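Local coordinates for cobalamin biosynthesis protein CobN (Mycobacterium tuberculosis, PDB 7C6O) that is the large catalytic subunit of cobaltochelatase, which inserts cobalt into the corrin ring during cobalamin biosynthesis, at residues 40-51 with 78-89. Residues are numbered along the deposited sequence; the frame is centred on the assembly and turned at random.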
ATOM      1  N   PRO A  40      53.070 -22.192   9.555  1.00 27.64           N
ATOM      2  CA  PRO A  40      52.346 -23.043  10.509  1.00 24.67           C
ATOM      3  C   PRO A  40      50.842 -22.845  10.396  1.00 22.42           C
ATOM      4  O   PRO A  40      50.353 -21.752  10.102  1.00 22.85           O
ATOM      5  CB  PRO A  40      52.869 -22.581  11.875  1.00 25.02           C
ATOM      6  CG  PRO A  40      54.138 -21.860  11.584  1.00 25.93           C
ATOM      7  CD  PRO A  40      53.912 -21.210  10.263  1.00 25.42           C
ATOM      8  N   THR A  41      50.107 -23.927  10.629  1.00 19.33           N
ATOM      9  CA  THR A  41      48.655 -23.912  10.517  1.00 20.96           C
ATOM     10  C   THR A  41      48.043 -23.555  11.866  1.00 18.88           C
ATOM     11  O   THR A  41      48.293 -24.235  12.866  1.00 17.73           O
ATOM     12  CB  THR A  41      48.134 -25.265  10.042  1.00 26.03           C
ATOM     13  OG1 THR A  41      48.675 -25.560   8.749  1.00 27.61           O
ATOM     14  CG2 THR A  41      46.619 -25.243   9.958  1.00 26.30           C
ATOM     15  N   VAL A  42      47.238 -22.497  11.889  1.00 18.22           N
ATOM     16  CA  VAL A  42      46.524 -22.072  13.087  1.00 15.95           C
ATOM     17  C   VAL A  42      45.050 -22.390  12.888  1.00 18.06           C
ATOM     18  O   VAL A  42      44.425 -21.908  11.935  1.00 19.18           O
ATOM     19  CB  VAL A  42      46.734 -20.579  13.378  1.00 17.71           C
ATOM     20  CG1 VAL A  42      45.867 -20.142  14.550  1.00 17.43           C
ATOM     21  CG2 VAL A  42      48.202 -20.301  13.663  1.00 18.52           C
ATOM     22  N   LEU A  43      44.497 -23.205  13.779  1.00 17.55           N
ATOM     23  CA  LEU A  43      43.078 -23.532  13.759  1.00 15.56           C
ATOM     24  C   LEU A  43      42.325 -22.521  14.616  1.00 15.40           C
ATOM     25  O   LEU A  43      42.614 -22.377  15.809  1.00 16.43           O
ATOM     26  CB  LEU A  43      42.848 -24.955  14.267  1.00 15.85           C
ATOM     27  CG  LEU A  43      41.393 -25.415  14.402  1.00 16.97           C
ATOM     28  CD1 LEU A  43      40.681 -25.366  13.059  1.00 17.87           C
ATOM     29  CD2 LEU A  43      41.330 -26.813  14.995  1.00 14.55           C
ATOM     30  N   LEU A  44      41.372 -21.819  14.007  1.00 14.50           N
ATOM     31  CA  LEU A  44      40.532 -20.846  14.696  1.00 14.44           C
ATOM     32  C   LEU A  44      39.131 -21.421  14.850  1.00 15.49           C
ATOM     33  O   LEU A  44      38.449 -21.671  13.851  1.00 15.32           O
ATOM     34  CB  LEU A  44      40.485 -19.523  13.930  1.00 15.85           C
ATOM     35  CG  LEU A  44      39.547 -18.454  14.494  1.00 13.34           C
ATOM     36  CD1 LEU A  44      39.962 -18.075  15.911  1.00 15.97           C
ATOM     37  CD2 LEU A  44      39.521 -17.235  13.586  1.00 14.16           C
ATOM     38  N   LEU A  45      38.708 -21.629  16.095  1.00 13.22           N
ATOM     39  CA  LEU A  45      37.366 -22.114  16.416  1.00 12.77           C
ATOM     40  C   LEU A  45      36.639 -20.984  17.137  1.00 13.67           C
ATOM     41  O   LEU A  45      36.901 -20.722  18.312  1.00 15.99           O
ATOM     42  CB  LEU A  45      37.430 -23.369  17.283  1.00 11.73           C
ATOM     43  CG  LEU A  45      38.226 -24.549  16.725  1.00 14.81           C
ATOM     44  CD1 LEU A  45      38.449 -25.603  17.799  1.00 14.04           C
ATOM     45  CD2 LEU A  45      37.507 -25.146  15.521  1.00 17.03           C
ATOM     46  N   SER A  46      35.730 -20.313  16.436  1.00 14.15           N
ATOM     47  CA  SER A  46      35.003 -19.185  17.004  1.00 13.49           C
ATOM     48  C   SER A  46      33.524 -19.300  16.673  1.00 16.09           C
ATOM     49  O   SER A  46      33.153 -19.651  15.551  1.00 16.72           O
ATOM     50  CB  SER A  46      35.539 -17.846  16.483  1.00 15.08           C
ATOM     51  OG  SER A  46      34.837 -16.758  17.064  1.00 16.91           O
ATOM     52  N   THR A  47      32.682 -19.001  17.657  1.00 17.92           N
ATOM     53  CA  THR A  47      31.250 -18.940  17.414  1.00 18.05           C
ATOM     54  C   THR A  47      30.837 -17.662  16.701  1.00 20.55           C
ATOM     55  O   THR A  47      29.650 -17.493  16.402  1.00 22.23           O
ATOM     56  CB  THR A  47      30.487 -19.071  18.730  1.00 19.15           C
ATOM     57  OG1 THR A  47      31.008 -18.133  19.679  1.00 19.51           O
ATOM     58  CG2 THR A  47      30.629 -20.481  19.283  1.00 22.90           C
ATOM     59  N   SER A  48      31.778 -16.763  16.425  1.00 20.29           N
ATOM     60  CA  SER A  48      31.524 -15.564  15.638  1.00 19.54           C
ATOM     61  C   SER A  48      32.023 -15.815  14.222  1.00 19.06           C
ATOM     62  O   SER A  48      33.234 -15.903  13.992  1.00 17.11           O
ATOM     63  CB  SER A  48      32.213 -14.348  16.251  1.00 24.17           C
ATOM     64  OG  SER A  48      32.206 -13.257  15.345  1.00 26.91           O
ATOM     65  N   ASP A  49      31.093 -15.932  13.273  1.00 19.01           N
ATOM     66  CA  ASP A  49      31.495 -16.143  11.887  1.00 22.98           C
ATOM     67  C   ASP A  49      32.280 -14.962  11.333  1.00 18.77           C
ATOM     68  O   ASP A  49      33.046 -15.138  10.381  1.00 21.58           O
ATOM     69  CB  ASP A  49      30.270 -16.423  11.016  1.00 27.09           C
ATOM     70  CG  ASP A  49      29.674 -17.795  11.276  1.00 29.76           C
ATOM     71  OD1 ASP A  49      30.432 -18.715  11.659  1.00 29.83           O
ATOM     72  OD2 ASP A  49      28.450 -17.956  11.097  1.00 31.15           O
ATOM     73  N   THR A  50      32.109 -13.768  11.909  1.00 16.53           N
ATOM     74  CA  THR A  50      32.932 -12.631  11.506  1.00 19.08           C
ATOM     75  C   THR A  50      34.412 -12.920  11.737  1.00 18.37           C
ATOM     76  O   THR A  50      35.254 -12.587  10.895  1.00 19.61           O
ATOM     77  CB  THR A  50      32.496 -11.378  12.265  1.00 22.34           C
ATOM     78  OG1 THR A  50      31.109 -11.126  12.006  1.00 22.89           O
ATOM     79  CG2 THR A  50      33.312 -10.169  11.825  1.00 20.80           C
ATOM     80  N   ASP A  51      34.744 -13.550  12.871  1.00 16.49           N
ATOM     81  CA  ASP A  51      36.120 -13.978  13.122  1.00 17.83           C
ATOM     82  C   ASP A  51      36.626 -14.877  12.003  1.00 18.11           C
ATOM     83  O   ASP A  51      37.731 -14.683  11.481  1.00 18.08           O
ATOM     84  CB  ASP A  51      36.213 -14.721  14.458  1.00 15.74           C
ATOM     85  CG  ASP A  51      35.946 -13.831  15.654  1.00 20.05           C
ATOM     86  OD1 ASP A  51      35.884 -12.595  15.491  1.00 19.09           O
ATOM     87  OD2 ASP A  51      35.797 -14.381  16.768  1.00 17.91           O
ATOM     88  N   LEU A  78      40.168 -31.583  12.220  1.00 24.72           N
ATOM     89  CA  LEU A  78      40.801 -30.272  12.124  1.00 24.63           C
ATOM     90  C   LEU A  78      42.014 -30.170  13.041  1.00 22.75           C
ATOM     91  O   LEU A  78      43.018 -29.544  12.682  1.00 23.10           O
ATOM     92  CB  LEU A  78      39.789 -29.176  12.452  1.00 25.42           C
ATOM     93  CG  LEU A  78      38.752 -28.890  11.370  1.00 27.46           C
ATOM     94  CD1 LEU A  78      37.634 -28.035  11.929  1.00 27.50           C
ATOM     95  CD2 LEU A  78      39.417 -28.204  10.191  1.00 27.63           C
ATOM     96  N   LEU A  79      41.939 -30.779  14.229  1.00 21.89           N
ATOM     97  CA  LEU A  79      43.043 -30.692  15.179  1.00 24.18           C
ATOM     98  C   LEU A  79      44.296 -31.379  14.657  1.00 27.29           C
ATOM     99  O   LEU A  79      45.414 -30.958  14.978  1.00 25.92           O
ATOM    100  CB  LEU A  79      42.632 -31.301  16.521  1.00 26.49           C
ATOM    101  CG  LEU A  79      41.655 -30.494  17.374  1.00 28.97           C
ATOM    102  CD1 LEU A  79      41.173 -31.316  18.558  1.00 31.72           C
ATOM    103  CD2 LEU A  79      42.312 -29.212  17.846  1.00 30.36           C
ATOM    104  N   ALA A  80      44.133 -32.432  13.852  1.00 24.70           N
ATOM    105  CA  ALA A  80      45.286 -33.144  13.316  1.00 27.52           C
ATOM    106  C   ALA A  80      46.131 -32.272  12.399  1.00 30.05           C
ATOM    107  O   ALA A  80      47.309 -32.573  12.189  1.00 30.75           O
ATOM    108  CB  ALA A  80      44.824 -34.396  12.565  1.00 28.52           C
ATOM    109  N   GLU A  81      45.561 -31.200  11.853  1.00 29.69           N
ATOM    110  CA  GLU A  81      46.270 -30.330  10.926  1.00 32.40           C
ATOM    111  C   GLU A  81      46.828 -29.076  11.584  1.00 30.10           C
ATOM    112  O   GLU A  81      47.456 -28.265  10.898  1.00 30.34           O
ATOM    113  CB  GLU A  81      45.345 -29.925   9.771  1.00 35.32           C
ATOM    114  CG  GLU A  81      44.805 -31.087   8.957  1.00 41.35           C
ATOM    115  CD  GLU A  81      43.972 -30.628   7.776  0.05 44.30           C
ATOM    116  OE1 GLU A  81      43.796 -29.401   7.614  0.77 45.67           O
ATOM    117  OE2 GLU A  81      43.494 -31.491   7.011  0.32 45.77           O
ATOM    118  N   ALA A  82      46.633 -28.901  12.888  1.00 25.61           N
ATOM    119  CA  ALA A  82      46.896 -27.629  13.545  1.00 22.29           C
ATOM    120  C   ALA A  82      48.209 -27.655  14.319  1.00 18.87           C
ATOM    121  O   ALA A  82      48.530 -28.639  14.992  1.00 20.50           O
ATOM    122  CB  ALA A  82      45.748 -27.268  14.490  1.00 18.55           C
ATOM    123  N   SER A  83      48.963 -26.559  14.218  1.00 17.79           N
ATOM    124  CA  SER A  83      50.112 -26.321  15.083  1.00 19.37           C
ATOM    125  C   SER A  83      49.739 -25.509  16.313  1.00 19.18           C
ATOM    126  O   SER A  83      50.368 -25.661  17.368  1.00 20.61           O
ATOM    127  CB  SER A  83      51.217 -25.591  14.315  1.00 25.76           C
ATOM    128  OG  SER A  83      51.607 -26.312  13.160  1.00 33.28           O
ATOM    129  N   ILE A  84      48.745 -24.634  16.180  1.00 17.38           N
ATOM    130  CA  ILE A  84      48.192 -23.851  17.280  1.00 16.40           C
ATOM    131  C   ILE A  84      46.683 -23.821  17.100  1.00 16.34           C
ATOM    132  O   ILE A  84      46.187 -23.768  15.971  1.00 19.79           O
ATOM    133  CB  ILE A  84      48.756 -22.414  17.310  1.00 15.26           C
ATOM    134  CG1 ILE A  84      50.284 -22.416  17.304  1.00 14.81           C
ATOM    135  CG2 ILE A  84      48.246 -21.659  18.532  1.00 15.33           C
ATOM    136  CD1 ILE A  84      50.882 -21.030  17.207  1.00 16.57           C
ATOM    137  N   VAL A  85      45.951 -23.859  18.210  1.00 16.85           N
ATOM    138  CA  VAL A  85      44.497 -23.769  18.188  1.00 15.86           C
ATOM    139  C   VAL A  85      44.071 -22.550  18.993  1.00 14.86           C
ATOM    140  O   VAL A  85      44.614 -22.286  20.073  1.00 16.15           O
ATOM    141  CB  VAL A  85      43.831 -25.044  18.746  1.00 16.32           C
ATOM    142  CG1 VAL A  85      42.324 -24.999  18.503  1.00 15.29           C
ATOM    143  CG2 VAL A  85      44.438 -26.278  18.110  1.00 19.82           C
ATOM    144  N   VAL A  86      43.103 -21.808  18.461  1.00 15.16           N
ATOM    145  CA  VAL A  86      42.497 -20.670  19.139  1.00 15.51           C
ATOM    146  C   VAL A  86      40.999 -20.912  19.216  1.00 15.95           C
ATOM    147  O   VAL A  86      40.364 -21.208  18.198  1.00 15.29           O
ATOM    148  CB  VAL A  86      42.789 -19.347  18.411  1.00 15.20           C
ATOM    149  CG1 VAL A  86      42.101 -18.188  19.121  1.00 14.94           C
ATOM    150  CG2 VAL A  86      44.279 -19.115  18.327  1.00 16.84           C
ATOM    151  N   ILE A  87      40.440 -20.782  20.416  1.00 15.99           N
ATOM    152  CA  ILE A  87      39.012 -20.965  20.654  1.00 14.11           C
ATOM    153  C   ILE A  87      38.453 -19.667  21.224  1.00 13.46           C
ATOM    154  O   ILE A  87      38.979 -19.147  22.213  1.00 14.02           O
ATOM    155  CB  ILE A  87      38.746 -22.141  21.611  1.00 14.53           C
ATOM    156  CG1 ILE A  87      39.302 -23.445  21.030  1.00 17.06           C
ATOM    157  CG2 ILE A  87      37.258 -22.266  21.903  1.00 16.77           C
ATOM    158  CD1 ILE A  87      39.197 -24.624  21.976  1.00 17.80           C
ATOM    159  N   ARG A  88      37.394 -19.148  20.600  1.00 11.58           N
ATOM    160  CA  ARG A  88      36.711 -17.948  21.079  1.00 12.14           C
ATOM    161  C   ARG A  88      35.220 -18.239  21.176  1.00 10.71           C
ATOM    162  O   ARG A  88      34.571 -18.484  20.154  1.00 14.62           O
ATOM    163  CB  ARG A  88      36.965 -16.754  20.148  1.00 10.20           C
ATOM    164  CG  ARG A  88      36.355 -15.436  20.638  1.00 10.45           C
ATOM    165  CD  ARG A  88      36.970 -14.233  19.920  1.00 10.57           C
ATOM    166  NE  ARG A  88      36.471 -12.964  20.447  1.00 12.35           N
ATOM    167  CZ  ARG A  88      35.543 -12.219  19.852  1.00 17.38           C
ATOM    168  NH1 ARG A  88      35.010 -12.610  18.701  1.00 16.83           N
ATOM    169  NH2 ARG A  88      35.150 -11.082  20.407  1.00 19.93           N
ATOM    170  N   ILE A  89      34.678 -18.216  22.398  1.00 13.15           N
ATOM    171  CA  ILE A  89      33.269 -18.519  22.628  1.00 15.52           C
ATOM    172  C   ILE A  89      32.695 -17.588  23.690  1.00 14.22           C
ATOM    173  O   ILE A  89      33.412 -17.040  24.529  1.00 14.06           O
ATOM    174  CB  ILE A  89      33.040 -19.987  23.064  1.00 20.07           C
ATOM    175  CG1 ILE A  89      33.747 -20.264  24.391  1.00 23.71           C
ATOM    176  CG2 ILE A  89      33.496 -20.966  21.986  1.00 23.32           C
ATOM    177  CD1 ILE A  89      33.528 -21.665  24.913  1.00 27.98           C
TER
HETATM  178  O   HOH W   1      51.552 -26.599  10.600  1.00 35.63           O
HETATM  179  O   HOH W   2      48.235 -28.138   8.321  1.00 39.37           O
HETATM  180  O   HOH W   3      32.611 -16.145  19.661  1.00 43.32           O
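Asp-51 OD2 is gripped by two donors, Arg-88 NH1 across the contact (2.7 Å) and Ser-46 OG within its own segment. NH1 meets the syn lone pair of OD2, which lies close to the guanidinium plane, whereas the serine hydroxyl arrives on the anti side, somewhat out of the carboxylate plane. The two planes are turned 49° apart, and the salt bridge rests on the one NH1-OD2 bond. With CG anti to the backbone N (chi1 -176°) and the chain extended as far as NE, Arg-88 runs past Ser-46, its CB 3.7 Å from Ser-46 OG. That hydroxyl also accepts from Ser-48 N, an ST turn at the bend between strand 42-46 and helix 49-58; the ion pair thus ties the start of this helix to strand 84-89. Parallel pairing runs from Val-42/Ile-84 to Ser-46/Arg-88, with Leu-45 N to Val-86 O at 2.7 Å the straightest bond (176°); Ser-83 N to Thr-41 O and Thr-47 N to Arg-88 O extend it beyond the strand ends. Leu-43, Leu-45, Val-85 and Ile-87 occupy one face. There the Leu-43 side chain crosses those of Leu-78 and Leu-79 at about a right angle, its CD2 3.8 Å from Leu-78 CB, and Leu-45 lies alongside Ile-87. On the other face Leu-44 CD1 packs on Val-86 CG1 (3.9 Å), and helix 146-161 covers Val-42 and Val-86. One water joins Thr-41 N to Ser-83 OG. Helix 72-79 returns the chain to strand 84-89, within a four-stranded parallel alpha/beta sheet whose order 2-1-3-4 recalls the flavodoxin-like fold.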